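VgrG protein (PDB 4E1F) carries a toxin domain that cross-links G-actin and binds an adenine nucleotide together with manganese. Local coordinates at residues 14-19 / 92-97; 26-31 / 172-177. The protein carries 1 engineered substitution. All blocks are in the same frame, centred on the assembly; numbering follows the deposited sequence.

Overall arrangement
Both contacts line one ADP pocket in the actin cross-linking domain, and their centres lie about 13 Å apart. Interaction 1 sets the loop 14-19 against the end of strand 85-97 and covers part of the adenine and the ribose. Interaction 2 pairs strands 24-30 and 173-180 along the ribose and towards the phosphates. The two meet directly, because strand 85-97 is the antiparallel neighbour of 24-30: S93 OG lies 2.9 Å from I27 N, a probable hydrogen bond, and V92 CG1 packs 4.2 Å from Q28 CG. A manganese ion sits about 5 Å from the side chains of V92 and Q28, marking the phosphate end of the pocket.

Interaction 1 (14-19 / 92-97); sequences PDFPTH and VSYPCE. With ADP (adenosine-5'-diphosphate), chain B.
F16 and Y94 form an offset edge-to-face pair, the edge of the phenylalanine ring directed at the face of the tyrosine, with centroids 5.8 Å apart and planes at 75°. The F16 side chain lies across P95 at about a right angle, CD1 reaching P95 CD at 3.5 Å, and its CZ abuts V92 CG1, which lies near the plane of the ring at its edge. With CG anti to the carbonyl carbon (chi1 -62°), the ring is brought to the nucleotide: ADP C8 lies over one face, 3.7 Å from F16 CD2. P95 adds a second apolar surface, its CG 3.6 Å from ADP C5, while V92 CG1 meets ADP C3' at 3.5 Å. Between these groups the ribose is anchored by a polar bond, in which ADP O2' donates to S93 O at 2.7 Å.

Farther from the ligand, Y94 OH donates to P14 O at 2.8 Å, with the oxygen in plane at the edge of the tyrosine ring, so the phenol fastens the loop on the far side of F16. P17 CD rests 4.0 Å from both P95 CD and Y94 CD2, extending the apolar contact past F16. M59 of strand 56-68 touches both aromatic rings, and Y48 packs on P14 and Y94. The chemistry implies a site that holds adenosine by apolar cover from F16, V92 and P95 and by a main-chain acceptor for the ribose hydroxyl.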
ATOM      1  N   PRO A  14      11.881  -7.539  10.505  1.00 42.50           N
ATOM      2  CA  PRO A  14      12.614  -7.367   9.244  1.00 41.95           C
ATOM      3  C   PRO A  14      11.886  -6.422   8.291  1.00 45.28           C
ATOM      4  O   PRO A  14      10.642  -6.330   8.321  1.00 44.40           O
ATOM      5  CB  PRO A  14      12.704  -8.793   8.683  1.00 43.42           C
ATOM      6  CG  PRO A  14      12.528  -9.691   9.882  1.00 47.33           C
ATOM      7  CD  PRO A  14      11.551  -8.961  10.743  1.00 43.35           C
ATOM      8  N   ASP A  15      12.665  -5.654   7.510  1.00 40.87           N
ATOM      9  CA  ASP A  15      12.141  -4.771   6.467  1.00 39.83           C
ATOM     10  C   ASP A  15      11.703  -5.688   5.329  1.00 38.61           C
ATOM     11  O   ASP A  15      12.261  -6.774   5.178  1.00 37.67           O
ATOM     12  CB  ASP A  15      13.239  -3.836   5.925  1.00 42.54           C
ATOM     13  CG  ASP A  15      13.716  -2.779   6.895  1.00 58.99           C
ATOM     14  OD1 ASP A  15      12.876  -1.959   7.342  1.00 60.00           O
ATOM     15  OD2 ASP A  15      14.939  -2.721   7.153  1.00 67.46           O
ATOM     16  N   PHE A  16      10.738  -5.257   4.518  1.00 32.61           N
ATOM     17  CA  PHE A  16      10.294  -6.064   3.388  1.00 31.58           C
ATOM     18  C   PHE A  16      11.481  -6.416   2.463  1.00 35.32           C
ATOM     19  O   PHE A  16      12.311  -5.536   2.198  1.00 35.90           O
ATOM     20  CB  PHE A  16       9.248  -5.294   2.533  1.00 32.36           C
ATOM     21  CG  PHE A  16       7.940  -4.886   3.179  1.00 33.10           C
ATOM     22  CD1 PHE A  16       7.130  -5.827   3.808  1.00 34.87           C
ATOM     23  CD2 PHE A  16       7.478  -3.576   3.084  1.00 35.65           C
ATOM     24  CE1 PHE A  16       5.899  -5.459   4.365  1.00 35.89           C
ATOM     25  CE2 PHE A  16       6.240  -3.205   3.641  1.00 38.23           C
ATOM     26  CZ  PHE A  16       5.470  -4.147   4.297  1.00 35.63           C
ATOM     27  N   PRO A  17      11.555  -7.649   1.895  1.00 28.72           N
ATOM     28  CA  PRO A  17      12.534  -7.871   0.818  1.00 27.02           C
ATOM     29  C   PRO A  17      12.143  -6.915  -0.334  1.00 27.51           C
ATOM     30  O   PRO A  17      10.959  -6.600  -0.484  1.00 24.97           O
ATOM     31  CB  PRO A  17      12.297  -9.320   0.407  1.00 28.66           C
ATOM     32  CG  PRO A  17      10.955  -9.654   0.873  1.00 33.61           C
ATOM     33  CD  PRO A  17      10.648  -8.806   2.056  1.00 29.20           C
ATOM     34  N   THR A  18      13.124  -6.402  -1.088  1.00 23.31           N
ATOM     35  CA  THR A  18      12.926  -5.425  -2.172  1.00 22.35           C
ATOM     36  C   THR A  18      12.934  -6.029  -3.578  1.00 25.06           C
ATOM     37  O   THR A  18      12.251  -5.507  -4.467  1.00 24.46           O
ATOM     38  CB  THR A  18      13.975  -4.295  -2.090  1.00 27.11           C
ATOM     39  OG1 THR A  18      15.283  -4.878  -2.107  1.00 27.56           O
ATOM     40  CG2 THR A  18      13.817  -3.433  -0.846  1.00 25.81           C
ATOM     41  N   HIS A  19      13.715  -7.122  -3.781  1.00 19.97           N
ATOM     42  CA  HIS A  19      13.854  -7.774  -5.095  1.00 19.20           C
ATOM     43  C   HIS A  19      13.047  -9.055  -5.311  1.00 22.01           C
ATOM     44  O   HIS A  19      13.076  -9.957  -4.471  1.00 22.35           O
ATOM     45  CB  HIS A  19      15.337  -8.063  -5.403  1.00 19.98           C
ATOM     46  CG  HIS A  19      15.542  -8.519  -6.822  1.00 23.03           C
ATOM     47  ND1 HIS A  19      15.699  -7.601  -7.862  1.00 24.45           N
ATOM     48  CD2 HIS A  19      15.509  -9.769  -7.342  1.00 24.29           C
ATOM     49  CE1 HIS A  19      15.783  -8.327  -8.962  1.00 24.12           C
ATOM     50  NE2 HIS A  19      15.672  -9.639  -8.700  1.00 24.43           N
ATOM     51  N   VAL A  92       0.119  -7.459   7.887  1.00 12.76           N
ATOM     52  CA  VAL A  92       0.785  -6.980   6.660  1.00 13.07           C
ATOM     53  C   VAL A  92       1.827  -7.993   6.183  1.00 15.63           C
ATOM     54  O   VAL A  92       2.869  -8.175   6.809  1.00 14.50           O
ATOM     55  CB  VAL A  92       1.399  -5.565   6.851  1.00 16.10           C
ATOM     56  CG1 VAL A  92       1.916  -5.024   5.524  1.00 15.84           C
ATOM     57  CG2 VAL A  92       0.379  -4.599   7.457  1.00 15.89           C
ATOM     58  N   SER A  93       1.527  -8.688   5.097  1.00 12.52           N
ATOM     59  CA  SER A  93       2.420  -9.739   4.640  1.00 13.07           C
ATOM     60  C   SER A  93       3.701  -9.183   4.076  1.00 19.39           C
ATOM     61  O   SER A  93       3.738  -8.031   3.610  1.00 16.90           O
ATOM     62  CB  SER A  93       1.726 -10.632   3.612  1.00 14.54           C
ATOM     63  OG  SER A  93       1.738  -9.986   2.348  1.00 19.27           O
ATOM     64  N   TYR A  94       4.757 -10.004   4.137  1.00 16.30           N
ATOM     65  CA  TYR A  94       6.010  -9.712   3.476  1.00 16.12           C
ATOM     66  C   TYR A  94       5.706 -10.118   2.042  1.00 18.07           C
ATOM     67  O   TYR A  94       5.038 -11.150   1.845  1.00 16.28           O
ATOM     68  CB  TYR A  94       7.133 -10.565   4.076  1.00 15.85           C
ATOM     69  CG  TYR A  94       7.588  -9.989   5.395  1.00 17.49           C
ATOM     70  CD1 TYR A  94       6.968 -10.353   6.589  1.00 18.04           C
ATOM     71  CD2 TYR A  94       8.577  -9.009   5.446  1.00 19.11           C
ATOM     72  CE1 TYR A  94       7.345  -9.785   7.805  1.00 16.86           C
ATOM     73  CE2 TYR A  94       8.969  -8.441   6.660  1.00 20.15           C
ATOM     74  CZ  TYR A  94       8.367  -8.853   7.841  1.00 22.71           C
ATOM     75  OH  TYR A  94       8.750  -8.304   9.038  1.00 20.88           O
ATOM     76  N   PRO A  95       6.106  -9.310   1.027  1.00 15.79           N
ATOM     77  CA  PRO A  95       5.757  -9.665  -0.356  1.00 15.66           C
ATOM     78  C   PRO A  95       6.375 -11.000  -0.791  1.00 19.68           C
ATOM     79  O   PRO A  95       7.406 -11.410  -0.240  1.00 19.25           O
ATOM     80  CB  PRO A  95       6.333  -8.502  -1.163  1.00 17.45           C
ATOM     81  CG  PRO A  95       7.425  -7.925  -0.306  1.00 21.15           C
ATOM     82  CD  PRO A  95       6.889  -8.049   1.072  1.00 16.46           C
ATOM     83  N   CYS A  96       5.743 -11.666  -1.767  1.00 14.65           N
ATOM     84  CA  CYS A  96       6.239 -12.908  -2.349  1.00 16.24           C
ATOM     85  C   CYS A  96       6.010 -12.827  -3.852  1.00 20.59           C
ATOM     86  O   CYS A  96       5.417 -11.846  -4.319  1.00 18.03           O
ATOM     87  CB  CYS A  96       5.549 -14.126  -1.736  1.00 17.11           C
ATOM     88  SG  CYS A  96       3.769 -14.226  -2.045  1.00 21.38           S
ATOM     89  N   GLU A  97       6.520 -13.823  -4.614  1.00 15.96           N
ATOM     90  CA  GLU A  97       6.288 -13.908  -6.050  1.00 16.44           C
ATOM     91  C   GLU A  97       4.817 -14.230  -6.267  1.00 22.07           C
ATOM     92  O   GLU A  97       4.264 -15.085  -5.559  1.00 22.61           O
ATOM     93  CB  GLU A  97       7.155 -15.008  -6.679  1.00 17.81           C
ATOM     94  CG  GLU A  97       8.645 -14.787  -6.436  1.00 26.50           C
ATOM     95  CD  GLU A  97       9.564 -15.957  -6.741  1.00 43.99           C
ATOM     96  OE1 GLU A  97      10.600 -16.095  -6.050  1.00 39.78           O
ATOM     97  OE2 GLU A  97       9.260 -16.725  -7.680  1.00 36.06           O
TER
HETATM   98  PB  ADP B 401       1.650   2.098   5.989  1.00 75.11           P
HETATM   99  O1B ADP B 401       2.711   1.565   6.944  1.00 75.80           O
HETATM  100  O2B ADP B 401       2.051   3.529   5.619  1.00 75.78           O
HETATM  101  O3B ADP B 401       0.313   2.179   6.808  1.00 75.95           O
HETATM  102  PA  ADP B 401       1.996  -0.346   4.422  1.00 60.91           P
HETATM  103  O1A ADP B 401       3.444  -0.355   4.787  1.00 61.94           O
HETATM  104  O2A ADP B 401       1.241  -1.231   5.418  1.00 60.90           O
HETATM  105  O3A ADP B 401       1.520   1.170   4.678  1.00 69.65           O
HETATM  106  O5' ADP B 401       1.830  -0.991   2.925  1.00 48.47           O
HETATM  107  C5' ADP B 401       2.632  -2.152   2.510  1.00 35.57           C
HETATM  108  C4' ADP B 401       2.120  -3.195   1.521  1.00 28.14           C
HETATM  109  O4' ADP B 401       2.964  -3.218   0.331  1.00 24.94           O
HETATM  110  C3' ADP B 401       2.094  -4.659   2.000  1.00 25.28           C
HETATM  111  O3' ADP B 401       1.029  -5.441   1.462  1.00 22.31           O
HETATM  112  C2' ADP B 401       3.404  -5.216   1.450  1.00 22.30           C
HETATM  113  O2' ADP B 401       3.526  -6.631   1.311  1.00 22.10           O
HETATM  114  C1' ADP B 401       3.405  -4.550   0.095  1.00 23.10           C
HETATM  115  N9  ADP B 401       4.693  -4.566  -0.627  1.00 20.17           N
HETATM  116  C8  ADP B 401       5.884  -4.092  -0.162  1.00 18.43           C
HETATM  117  N7  ADP B 401       6.895  -4.334  -0.968  1.00 19.23           N
HETATM  118  C5  ADP B 401       6.316  -4.990  -2.040  1.00 16.76           C
HETATM  119  C6  ADP B 401       6.845  -5.498  -3.252  1.00 18.05           C
HETATM  120  N6  ADP B 401       8.133  -5.356  -3.615  1.00 19.10           N
HETATM  121  N1  ADP B 401       5.997  -6.120  -4.106  1.00 14.79           N
HETATM  122  C2  ADP B 401       4.705  -6.205  -3.768  1.00 14.08           C
HETATM  123  N3  ADP B 401       4.093  -5.736  -2.677  1.00 15.55           N
HETATM  124  C4  ADP B 401       4.954  -5.146  -1.846  1.00 16.83           C

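Interaction 2 (26-31 / 172-177); sequences GIQNEL and GQQATV. Engineered in segment 26-31: Q28 (natural residue Glu). With ADP (adenosine-5'-diphosphate), chain B.
The side-chain nitrogen Q173 NE2 is shared by two acceptors, N29 OD1 across the strand pair at 3.0 Å and P364 O from a loop. The two side chains run side by side in the same direction; their amide planes are 51° apart, and the nitrogen comes to N29 OD1 from above its carbonyl plane, while the oxygen lies close to the plane of the Q173 amide. N29 takes part because its CG is anti to the backbone N (chi1 -176°), which carries the amide over to Q173.

Beneath this link runs a regular antiparallel ladder. G26 with T176 and Q28 with Q174 are hydrogen-bonded pairs, each joined by two reciprocal N-H to O=C bonds, and I27 with A175 and N29 with Q173 are the non-hydrogen-bonded pairs between and beyond them. E30 N adds a further bond to G172 O at 2.8 Å.

The sheet face bearing Q28, Q174 and T176 is turned to ADP. At G26 the main chain itself meets the sugar, CA lying 3.3 Å from ADP O2', and T176 CB packs 3.7 Å from ADP O4'. Q28, an engineered residue that is glutamate in nature, places CG 3.8 Å from ADP O3'. ADP O3' also gives a weak bond to I27 O. On the other face, I27 and N29 pack on M111 of helix 101-124. Strand 85-97 lies antiparallel beside 24-30, and 344-352 antiparallel beside 173-180. The pair is therefore two inner strands of an antiparallel run whose Q28, Q174 and T176 face lines part of the ADP pocket.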
ATOM      1  N   GLY A  26       1.737  -8.432  -2.201  1.00 17.05           N
ATOM      2  CA  GLY A  26       1.619  -8.264  -0.766  1.00 17.12           C
ATOM      3  C   GLY A  26       0.156  -8.089  -0.419  1.00 19.09           C
ATOM      4  O   GLY A  26      -0.643  -7.638  -1.248  1.00 16.91           O
ATOM      5  N   ILE A  27      -0.215  -8.476   0.791  1.00 14.97           N
ATOM      6  CA  ILE A  27      -1.593  -8.351   1.278  1.00 15.31           C
ATOM      7  C   ILE A  27      -1.650  -7.626   2.625  1.00 19.77           C
ATOM      8  O   ILE A  27      -0.715  -7.725   3.431  1.00 19.29           O
ATOM      9  CB  ILE A  27      -2.373  -9.714   1.303  1.00 19.12           C
ATOM     10  CG1 ILE A  27      -1.733 -10.747   2.281  1.00 19.43           C
ATOM     11  CG2 ILE A  27      -2.549 -10.290  -0.130  1.00 19.02           C
ATOM     12  CD1 ILE A  27      -2.616 -11.977   2.647  1.00 22.36           C
ATOM     13  N   GLN A  28      -2.746  -6.890   2.862  1.00 16.53           N
ATOM     14  CA  GLN A  28      -3.008  -6.180   4.119  1.00 15.62           C
ATOM     15  C   GLN A  28      -4.358  -6.647   4.612  1.00 17.70           C
ATOM     16  O   GLN A  28      -5.308  -6.703   3.827  1.00 16.67           O
ATOM     17  CB  GLN A  28      -3.057  -4.690   3.857  1.00 17.29           C
ATOM     18  CG  GLN A  28      -1.698  -4.051   3.669  1.00 28.27           C
ATOM     19  CD  GLN A  28      -1.861  -2.600   3.294  1.00 45.30           C
ATOM     20  OE1 GLN A  28      -1.975  -1.709   4.162  1.00 40.45           O
ATOM     21  NE2 GLN A  28      -1.926  -2.343   1.995  1.00 25.72           N
ATOM     22  N   ASN A  29      -4.440  -7.046   5.898  1.00 13.57           N
ATOM     23  CA  ASN A  29      -5.655  -7.637   6.440  1.00 13.88           C
ATOM     24  C   ASN A  29      -5.980  -7.081   7.840  1.00 18.26           C
ATOM     25  O   ASN A  29      -5.329  -7.441   8.839  1.00 16.48           O
ATOM     26  CB  ASN A  29      -5.451  -9.170   6.449  1.00 16.59           C
ATOM     27  CG  ASN A  29      -6.620 -10.014   6.897  1.00 46.36           C
ATOM     28  OD1 ASN A  29      -7.771  -9.817   6.487  1.00 32.03           O
ATOM     29  ND2 ASN A  29      -6.323 -11.057   7.667  1.00 40.09           N
ATOM     30  N   GLU A  30      -7.001  -6.211   7.909  1.00 17.68           N
ATOM     31  CA  GLU A  30      -7.419  -5.621   9.179  1.00 19.36           C
ATOM     32  C   GLU A  30      -8.288  -6.606   9.970  1.00 24.25           C
ATOM     33  O   GLU A  30      -9.232  -7.175   9.411  1.00 25.11           O
ATOM     34  CB  GLU A  30      -8.102  -4.268   8.958  1.00 21.57           C
ATOM     35  CG  GLU A  30      -8.214  -3.407  10.209  1.00 38.62           C
ATOM     36  CD  GLU A  30      -9.001  -2.126  10.006  1.00 66.00           C
ATOM     37  OE1 GLU A  30      -8.768  -1.158  10.764  1.00 55.43           O
ATOM     38  OE2 GLU A  30      -9.846  -2.085   9.082  1.00 70.21           O
ATOM     39  N   LEU A  31      -7.915  -6.887  11.230  1.00 18.92           N
ATOM     40  CA  LEU A  31      -8.669  -7.833  12.049  1.00 18.78           C
ATOM     41  C   LEU A  31      -9.866  -7.208  12.718  1.00 23.93           C
ATOM     42  O   LEU A  31      -9.837  -6.033  13.083  1.00 22.69           O
ATOM     43  CB  LEU A  31      -7.772  -8.469  13.122  1.00 18.29           C
ATOM     44  CG  LEU A  31      -6.576  -9.269  12.641  1.00 22.67           C
ATOM     45  CD1 LEU A  31      -5.755  -9.693  13.783  1.00 22.97           C
ATOM     46  CD2 LEU A  31      -6.995 -10.477  11.788  1.00 25.50           C
ATOM     47  N   GLY A 172     -11.889  -5.233   5.124  1.00 22.10           N
ATOM     48  CA  GLY A 172     -10.652  -4.933   5.851  1.00 20.06           C
ATOM     49  C   GLY A 172      -9.407  -5.344   5.090  1.00 20.68           C
ATOM     50  O   GLY A 172      -8.287  -5.232   5.610  1.00 19.75           O
ATOM     51  N   GLN A 173      -9.583  -5.773   3.824  1.00 15.25           N
ATOM     52  CA  GLN A 173      -8.515  -6.309   3.001  1.00 14.63           C
ATOM     53  C   GLN A 173      -8.075  -5.499   1.787  1.00 18.77           C
ATOM     54  O   GLN A 173      -8.893  -4.982   1.022  1.00 17.60           O
ATOM     55  CB  GLN A 173      -8.874  -7.736   2.570  1.00 16.35           C
ATOM     56  CG  GLN A 173      -8.942  -8.729   3.743  1.00 19.59           C
ATOM     57  CD  GLN A 173      -9.395 -10.108   3.320  1.00 29.43           C
ATOM     58  OE1 GLN A 173     -10.120 -10.275   2.339  1.00 23.34           O
ATOM     59  NE2 GLN A 173      -9.003 -11.128   4.067  1.00 19.50           N
ATOM     60  N   GLN A 174      -6.756  -5.463   1.578  1.00 16.13           N
ATOM     61  CA  GLN A 174      -6.121  -4.863   0.407  1.00 15.82           C
ATOM     62  C   GLN A 174      -5.016  -5.768  -0.126  1.00 18.76           C
ATOM     63  O   GLN A 174      -4.554  -6.656   0.582  1.00 16.42           O
ATOM     64  CB  GLN A 174      -5.566  -3.481   0.722  1.00 16.49           C
ATOM     65  CG  GLN A 174      -6.638  -2.422   0.712  1.00 28.55           C
ATOM     66  CD  GLN A 174      -6.535  -1.561   1.923  1.00 50.15           C
ATOM     67  OE1 GLN A 174      -5.621  -0.748   2.063  1.00 37.69           O
ATOM     68  NE2 GLN A 174      -7.483  -1.726   2.830  1.00 58.67           N
ATOM     69  N   ALA A 175      -4.597  -5.528  -1.377  1.00 17.25           N
ATOM     70  CA  ALA A 175      -3.499  -6.238  -2.002  1.00 17.22           C
ATOM     71  C   ALA A 175      -2.668  -5.210  -2.731  1.00 20.67           C
ATOM     72  O   ALA A 175      -3.203  -4.217  -3.223  1.00 20.68           O
ATOM     73  CB  ALA A 175      -4.018  -7.306  -2.963  1.00 18.15           C
ATOM     74  N   THR A 176      -1.357  -5.418  -2.748  1.00 17.14           N
ATOM     75  CA  THR A 176      -0.396  -4.562  -3.429  1.00 15.80           C
ATOM     76  C   THR A 176       0.363  -5.415  -4.443  1.00 18.85           C
ATOM     77  O   THR A 176       0.988  -6.410  -4.061  1.00 17.00           O
ATOM     78  CB  THR A 176       0.548  -3.851  -2.426  1.00 18.06           C
ATOM     79  OG1 THR A 176      -0.213  -2.958  -1.610  1.00 16.16           O
ATOM     80  CG2 THR A 176       1.673  -3.042  -3.134  1.00 13.77           C
ATOM     81  N   VAL A 177       0.320  -5.023  -5.724  1.00 15.11           N
ATOM     82  CA  VAL A 177       1.021  -5.743  -6.794  1.00 14.77           C
ATOM     83  C   VAL A 177       2.207  -4.907  -7.271  1.00 18.70           C
ATOM     84  O   VAL A 177       2.057  -3.712  -7.503  1.00 17.87           O
ATOM     85  CB  VAL A 177       0.063  -6.124  -7.963  1.00 18.83           C
ATOM     86  CG1 VAL A 177       0.822  -6.677  -9.172  1.00 18.34           C
ATOM     87  CG2 VAL A 177      -0.988  -7.130  -7.505  1.00 18.64           C
TER
HETATM   88  PB  ADP B 401       1.650   2.098   5.989  1.00 75.11           P
HETATM   89  O1B ADP B 401       2.711   1.565   6.944  1.00 75.80           O
HETATM   90  O2B ADP B 401       2.051   3.529   5.619  1.00 75.78           O
HETATM   91  O3B ADP B 401       0.313   2.179   6.808  1.00 75.95           O
HETATM   92  PA  ADP B 401       1.996  -0.346   4.422  1.00 60.91           P
HETATM   93  O1A ADP B 401       3.444  -0.355   4.787  1.00 61.94           O
HETATM   94  O2A ADP B 401       1.241  -1.231   5.418  1.00 60.90           O
HETATM   95  O3A ADP B 401       1.520   1.170   4.678  1.00 69.65           O
HETATM   96  O5' ADP B 401       1.830  -0.991   2.925  1.00 48.47           O
HETATM   97  C5' ADP B 401       2.632  -2.152   2.510  1.00 35.57           C
HETATM   98  C4' ADP B 401       2.120  -3.195   1.521  1.00 28.14           C
HETATM   99  O4' ADP B 401       2.964  -3.218   0.331  1.00 24.94           O
HETATM  100  C3' ADP B 401       2.094  -4.659   2.000  1.00 25.28           C
HETATM  101  O3' ADP B 401       1.029  -5.441   1.462  1.00 22.31           O
HETATM  102  C2' ADP B 401       3.404  -5.216   1.450  1.00 22.30           C
HETATM  103  O2' ADP B 401       3.526  -6.631   1.311  1.00 22.10           O
HETATM  104  C1' ADP B 401       3.405  -4.550   0.095  1.00 23.10           C
HETATM  105  N9  ADP B 401       4.693  -4.566  -0.627  1.00 20.17           N
HETATM  106  C8  ADP B 401       5.884  -4.092  -0.162  1.00 18.43           C
HETATM  107  N7  ADP B 401       6.895  -4.334  -0.968  1.00 19.23           N
HETATM  108  C5  ADP B 401       6.316  -4.990  -2.040  1.00 16.76           C
HETATM  109  C6  ADP B 401       6.845  -5.498  -3.252  1.00 18.05           C
HETATM  110  N6  ADP B 401       8.133  -5.356  -3.615  1.00 19.10           N
HETATM  111  N1  ADP B 401       5.997  -6.120  -4.106  1.00 14.79           N
HETATM  112  C2  ADP B 401       4.705  -6.205  -3.768  1.00 14.08           C
HETATM  113  N3  ADP B 401       4.093  -5.736  -2.677  1.00 15.55           N
HETATM  114  C4  ADP B 401       4.954  -5.146  -1.846  1.00 16.83           C